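Local coordinates for exopolysaccharide biosynthesis protein (Pantoea stewartii subsp. stewartii DC283, PDB 6TGF) that probably cleaves glycan chains of the bacterial exopolysaccharide biofilm, acting as a modifying hydrolase with a phage tailspike-like parallel beta-helix fold, at residues G46-M59 against F112-P126. Sequence-based numbering, arbitrary orientation.
Sequences GDVPILTPENVYAM and FDQFVKDNAALIANP. With EDO (1,2-ethanediol), chain X; EDO (1,2-ethanediol), chain C.
Val-48 and Ala-124 exchange both of their backbone hydrogen bonds, Val-48 N to Ala-124 O at 3.0 Å and Ala-124 N to Val-48 O at 3.1 Å, which sets 48-51 antiparallel to 121-124. Further along, the pairing slips by one residue: Ile-50 N gives to Leu-122 O, while Leu-122 N gives to Leu-51 O at 3.0 Å. Ile-50 and Leu-51 thus share a single partner, a classic beta bulge, and the chain turns a corner there. In the non-hydrogen-bonded pair between, the Pro-49 ring lies by CG1 of Ile-123.

Within this head-binding region, 48-51 is an outermost strand of a five-stranded antiparallel sheet, and 121-124 continues the pairing to strand 89-92 on its other side. Both strands connect to helices, 53-57 following one and 109-117 preceding the other. A Schellman motif at Asn-119 ends the latter and leads the chain back to the sheet.

Apolar packing joins helix 53-57 to 112-117, the axes of these two segments crossing at -133° with a closest approach of 9.4 Å. Val-56 splits its branches: CG1 meets Val-116 CG2 at 3.7 Å, and CG2 reaches Phe-115 CD2 at 3.8 Å. With CG anti to the backbone N (chi1 -171°), the Phe-115 ring puts its edge against the backbone of Leu-51 and Thr-52, with Leu-51 O in its plane 3.6 Å from CZ. Leu-51 and Leu-122 touch through their CD1 methyls, with Leu-182 and Ile-105 alongside, respectively.

Met-59 makes the Met-aromatic contact: a bend at chi3 (-61°) brings CE over the centre of the Phe-112 ring, 3.9 Å from its centroid, while SD lies obliquely. At the start of helix 53-57, Asn-55 OD1 accepts a hydrogen bond from Thr-52 N, and Asn-55 ND2 bonds Arg-180 O.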
ATOM      1  N   GLY B  46     -22.681  37.465  50.833  1.00 45.54           N
ATOM      2  CA  GLY B  46     -22.898  36.756  49.557  1.00 44.75           C
ATOM      3  C   GLY B  46     -23.091  37.700  48.380  1.00 43.79           C
ATOM      4  O   GLY B  46     -23.107  37.201  47.238  1.00 43.75           O
ATOM      5  N   ASP B  47     -23.240  39.006  48.629  1.00 42.90           N
ATOM      6  CA  ASP B  47     -23.346  40.045  47.567  1.00 42.00           C
ATOM      7  C   ASP B  47     -21.990  40.163  46.862  1.00 41.26           C
ATOM      8  O   ASP B  47     -20.958  40.060  47.551  1.00 41.45           O
ATOM      9  CB  ASP B  47     -23.820  41.388  48.131  1.00 41.87           C
ATOM     10  CG  ASP B  47     -25.321  41.471  48.368  1.00 41.84           C
ATOM     11  OD1 ASP B  47     -25.982  40.411  48.359  1.00 41.74           O
ATOM     12  OD2 ASP B  47     -25.820  42.597  48.553  1.00 41.65           O
ATOM     13  N   VAL B  48     -22.005  40.349  45.537  1.00 40.45           N
ATOM     14  CA  VAL B  48     -20.795  40.371  44.659  1.00 39.79           C
ATOM     15  C   VAL B  48     -20.936  41.503  43.646  1.00 39.12           C
ATOM     16  O   VAL B  48     -22.026  42.042  43.468  1.00 38.90           O
ATOM     17  CB  VAL B  48     -20.601  39.019  43.942  1.00 39.81           C
ATOM     18  CG1 VAL B  48     -20.433  37.873  44.928  1.00 40.15           C
ATOM     19  CG2 VAL B  48     -21.733  38.720  42.967  1.00 39.69           C
ATOM     20  N   PRO B  49     -19.841  41.901  42.956  1.00 38.71           N
ATOM     21  CA  PRO B  49     -19.943  42.763  41.779  1.00 38.29           C
ATOM     22  C   PRO B  49     -20.682  42.036  40.644  1.00 37.97           C
ATOM     23  O   PRO B  49     -20.126  41.094  40.106  1.00 37.94           O
ATOM     24  CB  PRO B  49     -18.482  43.064  41.400  1.00 38.19           C
ATOM     25  CG  PRO B  49     -17.685  42.723  42.643  1.00 38.42           C
ATOM     26  CD  PRO B  49     -18.444  41.588  43.295  1.00 38.69           C
ATOM     27  N   ILE B  50     -21.913  42.464  40.336  1.00 37.71           N
ATOM     28  CA  ILE B  50     -22.784  41.849  39.288  1.00 37.60           C
ATOM     29  C   ILE B  50     -22.532  42.544  37.943  1.00 37.33           C
ATOM     30  O   ILE B  50     -22.770  41.900  36.904  1.00 37.41           O
ATOM     31  CB  ILE B  50     -24.278  41.880  39.684  1.00 37.80           C
ATOM     32  CG1 ILE B  50     -24.828  43.301  39.841  1.00 37.77           C
ATOM     33  CG2 ILE B  50     -24.516  41.047  40.936  1.00 37.96           C
ATOM     34  CD1 ILE B  50     -26.328  43.399  39.675  1.00 37.78           C
ATOM     35  N   LEU B  51     -22.089  43.806  37.965  1.00 37.16           N
ATOM     36  CA  LEU B  51     -21.767  44.612  36.755  1.00 36.92           C
ATOM     37  C   LEU B  51     -20.522  45.467  37.023  1.00 36.75           C
ATOM     38  O   LEU B  51     -20.477  46.132  38.074  1.00 36.70           O
ATOM     39  CB  LEU B  51     -22.972  45.486  36.395  1.00 37.04           C
ATOM     40  CG  LEU B  51     -24.258  44.735  36.050  1.00 37.16           C
ATOM     41  CD1 LEU B  51     -25.439  45.690  35.977  1.00 37.31           C
ATOM     42  CD2 LEU B  51     -24.112  43.967  34.745  1.00 37.19           C
ATOM     43  N   THR B  52     -19.560  45.440  36.094  1.00 36.72           N
ATOM     44  CA  THR B  52     -18.244  46.133  36.171  1.00 36.81           C
ATOM     45  C   THR B  52     -18.041  46.924  34.880  1.00 36.92           C
ATOM     46  O   THR B  52     -18.873  46.842  33.979  1.00 36.90           O
ATOM     47  CB  THR B  52     -17.129  45.111  36.436  1.00 36.72           C
ATOM     48  OG1 THR B  52     -17.039  44.254  35.298  1.00 36.71           O
ATOM     49  CG2 THR B  52     -17.364  44.289  37.685  1.00 36.66           C
ATOM     50  N   PRO B  53     -16.954  47.724  34.741  1.00 37.10           N
ATOM     51  CA  PRO B  53     -16.688  48.451  33.497  1.00 37.31           C
ATOM     52  C   PRO B  53     -16.638  47.523  32.272  1.00 37.55           C
ATOM     53  O   PRO B  53     -17.051  47.943  31.208  1.00 37.29           O
ATOM     54  CB  PRO B  53     -15.318  49.103  33.746  1.00 37.36           C
ATOM     55  CG  PRO B  53     -15.241  49.235  35.250  1.00 37.27           C
ATOM     56  CD  PRO B  53     -15.932  47.990  35.766  1.00 37.13           C
ATOM     57  N   GLU B  54     -16.158  46.289  32.466  1.00 38.18           N
ATOM     58  CA  GLU B  54     -16.059  45.228  31.425  1.00 38.77           C
ATOM     59  C   GLU B  54     -17.432  44.978  30.784  1.00 39.11           C
ATOM     60  O   GLU B  54     -17.456  44.620  29.595  1.00 39.34           O
ATOM     61  CB  GLU B  54     -15.510  43.927  32.019  1.00 38.79           C
ATOM     62  CG  GLU B  54     -14.005  43.937  32.245  1.00 38.84           C
ATOM     63  CD  GLU B  54     -13.536  44.607  33.526  1.00 39.15           C
ATOM     64  OE1 GLU B  54     -14.312  44.637  34.502  1.00 39.23           O
ATOM     65  OE2 GLU B  54     -12.389  45.098  33.546  1.00 39.64           O
ATOM     66  N   ASN B  55     -18.521  45.145  31.542  1.00 39.72           N
ATOM     67  CA  ASN B  55     -19.919  44.956  31.064  1.00 40.21           C
ATOM     68  C   ASN B  55     -20.306  46.096  30.112  1.00 40.99           C
ATOM     69  O   ASN B  55     -21.134  45.844  29.218  1.00 41.25           O
ATOM     70  CB  ASN B  55     -20.912  44.847  32.224  1.00 40.07           C
ATOM     71  CG  ASN B  55     -20.784  43.542  32.981  1.00 39.86           C
ATOM     72  OD1 ASN B  55     -20.188  43.496  34.055  1.00 39.70           O
ATOM     73  ND2 ASN B  55     -21.322  42.473  32.419  1.00 39.77           N
ATOM     74  N   VAL B  56     -19.739  47.294  30.302  1.00 41.75           N
ATOM     75  CA  VAL B  56     -19.967  48.490  29.434  1.00 42.42           C
ATOM     76  C   VAL B  56     -19.168  48.305  28.136  1.00 43.16           C
ATOM     77  O   VAL B  56     -19.748  48.504  27.052  1.00 43.25           O
ATOM     78  CB  VAL B  56     -19.581  49.799  30.151  1.00 42.56           C
ATOM     79  CG1 VAL B  56     -19.788  51.021  29.266  1.00 42.77           C
ATOM     80  CG2 VAL B  56     -20.331  49.968  31.464  1.00 42.56           C
ATOM     81  N   TYR B  57     -17.885  47.944  28.256  1.00 44.02           N
ATOM     82  CA  TYR B  57     -16.969  47.636  27.126  1.00 44.71           C
ATOM     83  C   TYR B  57     -17.525  46.464  26.307  1.00 45.46           C
ATOM     84  O   TYR B  57     -17.313  46.444  25.079  1.00 45.73           O
ATOM     85  CB  TYR B  57     -15.562  47.307  27.634  1.00 44.56           C
ATOM     86  CG  TYR B  57     -14.772  48.484  28.151  1.00 44.80           C
ATOM     87  CD1 TYR B  57     -14.324  49.479  27.295  1.00 45.21           C
ATOM     88  CD2 TYR B  57     -14.442  48.593  29.493  1.00 44.79           C
ATOM     89  CE1 TYR B  57     -13.586  50.558  27.759  1.00 45.41           C
ATOM     90  CE2 TYR B  57     -13.707  49.665  29.975  1.00 45.03           C
ATOM     91  CZ  TYR B  57     -13.275  50.652  29.105  1.00 45.45           C
ATOM     92  OH  TYR B  57     -12.546  51.708  29.571  1.00 45.63           O
ATOM     93  N   ALA B  58     -18.211  45.521  26.965  1.00 46.38           N
ATOM     94  CA  ALA B  58     -18.735  44.272  26.362  1.00 47.31           C
ATOM     95  C   ALA B  58     -19.990  44.548  25.523  1.00 48.74           C
ATOM     96  O   ALA B  58     -20.320  43.682  24.703  1.00 49.02           O
ATOM     97  CB  ALA B  58     -19.016  43.245  27.430  1.00 47.03           C
ATOM     98  N   MET B  59     -20.664  45.688  25.716  1.00 50.41           N
ATOM     99  CA  MET B  59     -21.865  46.074  24.921  1.00 51.78           C
ATOM    100  C   MET B  59     -21.407  46.487  23.524  1.00 52.65           C
ATOM    101  O   MET B  59     -20.247  46.852  23.342  1.00 52.57           O
ATOM    102  CB  MET B  59     -22.630  47.246  25.548  1.00 52.50           C
ATOM    103  CG  MET B  59     -22.865  47.119  27.042  1.00 52.82           C
ATOM    104  SD  MET B  59     -23.890  48.451  27.723  1.00 53.78           S
ATOM    105  CE  MET B  59     -22.882  49.887  27.354  1.00 53.45           C
ATOM    106  N   PHE B 112     -22.507  55.974  31.699  1.00 39.64           N
ATOM    107  CA  PHE B 112     -21.621  54.881  31.214  1.00 39.47           C
ATOM    108  C   PHE B 112     -20.158  55.325  31.322  1.00 39.56           C
ATOM    109  O   PHE B 112     -19.323  54.523  31.783  1.00 39.31           O
ATOM    110  CB  PHE B 112     -21.949  54.482  29.772  1.00 39.40           C
ATOM    111  CG  PHE B 112     -23.208  53.670  29.594  1.00 39.30           C
ATOM    112  CD1 PHE B 112     -23.533  52.648  30.474  1.00 39.14           C
ATOM    113  CD2 PHE B 112     -24.051  53.906  28.520  1.00 39.51           C
ATOM    114  CE1 PHE B 112     -24.687  51.899  30.297  1.00 39.14           C
ATOM    115  CE2 PHE B 112     -25.202  53.154  28.342  1.00 39.54           C
ATOM    116  CZ  PHE B 112     -25.518  52.152  29.230  1.00 39.33           C
ATOM    117  N   ASP B 113     -19.868  56.563  30.910  1.00 40.02           N
ATOM    118  CA  ASP B 113     -18.503  57.155  30.925  1.00 40.17           C
ATOM    119  C   ASP B 113     -18.020  57.258  32.377  1.00 40.14           C
ATOM    120  O   ASP B 113     -16.917  56.757  32.660  1.00 40.16           O
ATOM    121  CB  ASP B 113     -18.477  58.509  30.209  1.00 40.40           C
ATOM    122  CG  ASP B 113     -18.702  58.421  28.707  1.00 40.43           C
ATOM    123  OD1 ASP B 113     -18.353  57.380  28.117  1.00 39.95           O
ATOM    124  OD2 ASP B 113     -19.225  59.400  28.138  1.00 40.66           O
ATOM    125  N   GLN B 114     -18.831  57.854  33.257  1.00 40.26           N
ATOM    126  CA  GLN B 114     -18.521  58.056  34.700  1.00 40.40           C
ATOM    127  C   GLN B 114     -18.214  56.702  35.354  1.00 39.94           C
ATOM    128  O   GLN B 114     -17.210  56.620  36.094  1.00 40.03           O
ATOM    129  CB  GLN B 114     -19.686  58.751  35.411  1.00 40.70           C
ATOM    130  CG  GLN B 114     -19.306  59.381  36.745  1.00 41.16           C
ATOM    131  CD  GLN B 114     -18.392  60.573  36.593  1.00 41.81           C
ATOM    132  OE1 GLN B 114     -18.362  61.236  35.558  1.00 42.26           O
ATOM    133  NE2 GLN B 114     -17.635  60.861  37.639  1.00 42.32           N
ATOM    134  N   PHE B 115     -19.049  55.692  35.086  1.00 39.42           N
ATOM    135  CA  PHE B 115     -18.950  54.310  35.630  1.00 38.94           C
ATOM    136  C   PHE B 115     -17.587  53.710  35.262  1.00 38.97           C
ATOM    137  O   PHE B 115     -16.890  53.194  36.159  1.00 38.76           O
ATOM    138  CB  PHE B 115     -20.105  53.451  35.107  1.00 38.52           C
ATOM    139  CG  PHE B 115     -20.239  52.094  35.752  1.00 38.09           C
ATOM    140  CD1 PHE B 115     -20.745  51.964  37.036  1.00 37.99           C
ATOM    141  CD2 PHE B 115     -19.876  50.943  35.069  1.00 37.85           C
ATOM    142  CE1 PHE B 115     -20.873  50.717  37.628  1.00 37.74           C
ATOM    143  CE2 PHE B 115     -20.009  49.697  35.661  1.00 37.62           C
ATOM    144  CZ  PHE B 115     -20.505  49.585  36.939  1.00 37.62           C
ATOM    145  N   VAL B 116     -17.224  53.792  33.980  1.00 39.27           N
ATOM    146  CA  VAL B 116     -15.933  53.287  33.421  1.00 39.50           C
ATOM    147  C   VAL B 116     -14.781  54.137  33.973  1.00 39.92           C
ATOM    148  O   VAL B 116     -13.789  53.543  34.436  1.00 40.03           O
ATOM    149  CB  VAL B 116     -15.961  53.291  31.880  1.00 39.61           C
ATOM    150  CG1 VAL B 116     -14.581  53.081  31.278  1.00 39.87           C
ATOM    151  CG2 VAL B 116     -16.939  52.258  31.340  1.00 39.50           C
ATOM    152  N   LYS B 117     -14.921  55.467  33.928  1.00 40.40           N
ATOM    153  CA  LYS B 117     -13.893  56.454  34.368  1.00 40.86           C
ATOM    154  C   LYS B 117     -13.517  56.202  35.834  1.00 40.64           C
ATOM    155  O   LYS B 117     -12.315  56.292  36.158  1.00 40.64           O
ATOM    156  CB  LYS B 117     -14.403  57.891  34.200  1.00 41.45           C
ATOM    157  CG  LYS B 117     -13.393  58.861  33.606  1.00 42.31           C
ATOM    158  CD  LYS B 117     -13.874  60.294  33.525  1.00 42.93           C
ATOM    159  CE  LYS B 117     -15.062  60.478  32.605  1.00 43.22           C
ATOM    160  NZ  LYS B 117     -15.221  61.897  32.209  1.00 43.68           N
ATOM    161  N   ASP B 118     -14.513  55.898  36.675  1.00 40.31           N
ATOM    162  CA  ASP B 118     -14.360  55.687  38.140  1.00 40.05           C
ATOM    163  C   ASP B 118     -13.972  54.233  38.442  1.00 39.55           C
ATOM    164  O   ASP B 118     -13.847  53.908  39.636  1.00 39.43           O
ATOM    165  CB  ASP B 118     -15.649  56.047  38.886  1.00 39.98           C
ATOM    166  CG  ASP B 118     -15.985  57.528  38.858  1.00 40.31           C
ATOM    167  OD1 ASP B 118     -15.088  58.324  38.531  1.00 40.78           O
ATOM    168  OD2 ASP B 118     -17.140  57.873  39.172  1.00 40.46           O
ATOM    169  N   ASN B 119     -13.791  53.390  37.418  1.00 39.11           N
ATOM    170  CA  ASN B 119     -13.559  51.930  37.582  1.00 38.82           C
ATOM    171  C   ASN B 119     -14.573  51.403  38.609  1.00 38.24           C
ATOM    172  O   ASN B 119     -14.167  50.670  39.534  1.00 38.19           O
ATOM    173  CB  ASN B 119     -12.110  51.637  37.980  1.00 39.11           C
ATOM    174  CG  ASN B 119     -11.786  50.158  38.006  1.00 39.27           C
ATOM    175  OD1 ASN B 119     -12.121  49.427  37.074  1.00 39.27           O
ATOM    176  ND2 ASN B 119     -11.141  49.707  39.069  1.00 39.46           N
ATOM    177  N   ALA B 120     -15.841  51.793  38.452  1.00 37.62           N
ATOM    178  CA  ALA B 120     -16.938  51.556  39.418  1.00 37.21           C
ATOM    179  C   ALA B 120     -17.497  50.141  39.238  1.00 36.85           C
ATOM    180  O   ALA B 120     -17.188  49.507  38.216  1.00 36.74           O
ATOM    181  CB  ALA B 120     -18.014  52.596  39.236  1.00 37.13           C
ATOM    182  N   ALA B 121     -18.285  49.673  40.207  1.00 36.66           N
ATOM    183  CA  ALA B 121     -19.001  48.376  40.173  1.00 36.43           C
ATOM    184  C   ALA B 121     -20.359  48.517  40.865  1.00 36.30           C
ATOM    185  O   ALA B 121     -20.462  49.318  41.817  1.00 36.25           O
ATOM    186  CB  ALA B 121     -18.164  47.303  40.826  1.00 36.49           C
ATOM    187  N   LEU B 122     -21.358  47.771  40.388  1.00 36.15           N
ATOM    188  CA  LEU B 122     -22.675  47.600  41.054  1.00 36.25           C
ATOM    189  C   LEU B 122     -22.658  46.269  41.813  1.00 36.39           C
ATOM    190  O   LEU B 122     -22.640  45.216  41.146  1.00 36.38           O
ATOM    191  CB  LEU B 122     -23.791  47.629  40.004  1.00 36.16           C
ATOM    192  CG  LEU B 122     -23.979  48.955  39.266  1.00 36.15           C
ATOM    193  CD1 LEU B 122     -25.080  48.841  38.224  1.00 36.15           C
ATOM    194  CD2 LEU B 122     -24.286  50.088  40.234  1.00 36.22           C
ATOM    195  N   ILE B 123     -22.624  46.324  43.150  1.00 36.57           N
ATOM    196  CA  ILE B 123     -22.679  45.128  44.043  1.00 36.78           C
ATOM    197  C   ILE B 123     -24.141  44.867  44.422  1.00 36.89           C
ATOM    198  O   ILE B 123     -24.846  45.834  44.781  1.00 36.78           O
ATOM    199  CB  ILE B 123     -21.776  45.303  45.285  1.00 36.91           C
ATOM    200  CG1 ILE B 123     -20.292  45.327  44.908  1.00 36.92           C
ATOM    201  CG2 ILE B 123     -22.061  44.233  46.328  1.00 37.14           C
ATOM    202  CD1 ILE B 123     -19.698  46.708  44.831  1.00 36.97           C
ATOM    203  N   ALA B 124     -24.567  43.603  44.340  1.00 37.04           N
ATOM    204  CA  ALA B 124     -25.907  43.113  44.741  1.00 37.30           C
ATOM    205  C   ALA B 124     -25.868  41.586  44.872  1.00 37.62           C
ATOM    206  O   ALA B 124     -24.788  40.998  44.656  1.00 37.40           O
ATOM    207  CB  ALA B 124     -26.942  43.556  43.735  1.00 37.19           C
ATOM    208  N   ASN B 125     -27.003  40.976  45.223  1.00 38.16           N
ATOM    209  CA  ASN B 125     -27.170  39.501  45.323  1.00 38.53           C
ATOM    210  C   ASN B 125     -26.910  38.894  43.948  1.00 38.46           C
ATOM    211  O   ASN B 125     -27.534  39.308  42.974  1.00 38.35           O
ATOM    212  CB  ASN B 125     -28.563  39.135  45.846  1.00 38.86           C
ATOM    213  CG  ASN B 125     -28.686  37.692  46.287  1.00 39.16           C
ATOM    214  OD1 ASN B 125     -28.044  36.803  45.731  1.00 39.07           O
ATOM    215  ND2 ASN B 125     -29.526  37.447  47.279  1.00 39.54           N
ATOM    216  N   PRO B 126     -25.980  37.918  43.807  1.00 38.62           N
ATOM    217  CA  PRO B 126     -25.770  37.238  42.527  1.00 38.73           C
ATOM    218  C   PRO B 126     -27.070  36.606  42.006  1.00 39.20           C
ATOM    219  O   PRO B 126     -27.262  36.570  40.804  1.00 39.26           O
ATOM    220  CB  PRO B 126     -24.702  36.171  42.823  1.00 38.72           C
ATOM    221  CG  PRO B 126     -24.684  36.049  44.334  1.00 38.86           C
ATOM    222  CD  PRO B 126     -25.071  37.418  44.850  1.00 38.79           C
TER
HETATM  223  C1  EDO X 802     -20.349  56.103  38.595  1.00 58.58           C
HETATM  224  O1  EDO X 802     -19.392  56.401  39.594  1.00 58.29           O
HETATM  225  C2  EDO X 802     -21.517  57.020  38.619  1.00 58.45           C
HETATM  226  O2  EDO X 802     -22.643  56.540  37.906  1.00 57.93           O
HETATM  227  C1  EDO C 813     -17.981  56.649  24.250  1.00 72.81           C
HETATM  228  O1  EDO C 813     -16.994  56.710  25.260  1.00 72.34           O
HETATM  229  C2  EDO C 813     -17.551  55.877  23.056  1.00 73.11           C
HETATM  230  O2  EDO C 813     -17.198  54.534  23.337  1.00 73.06           O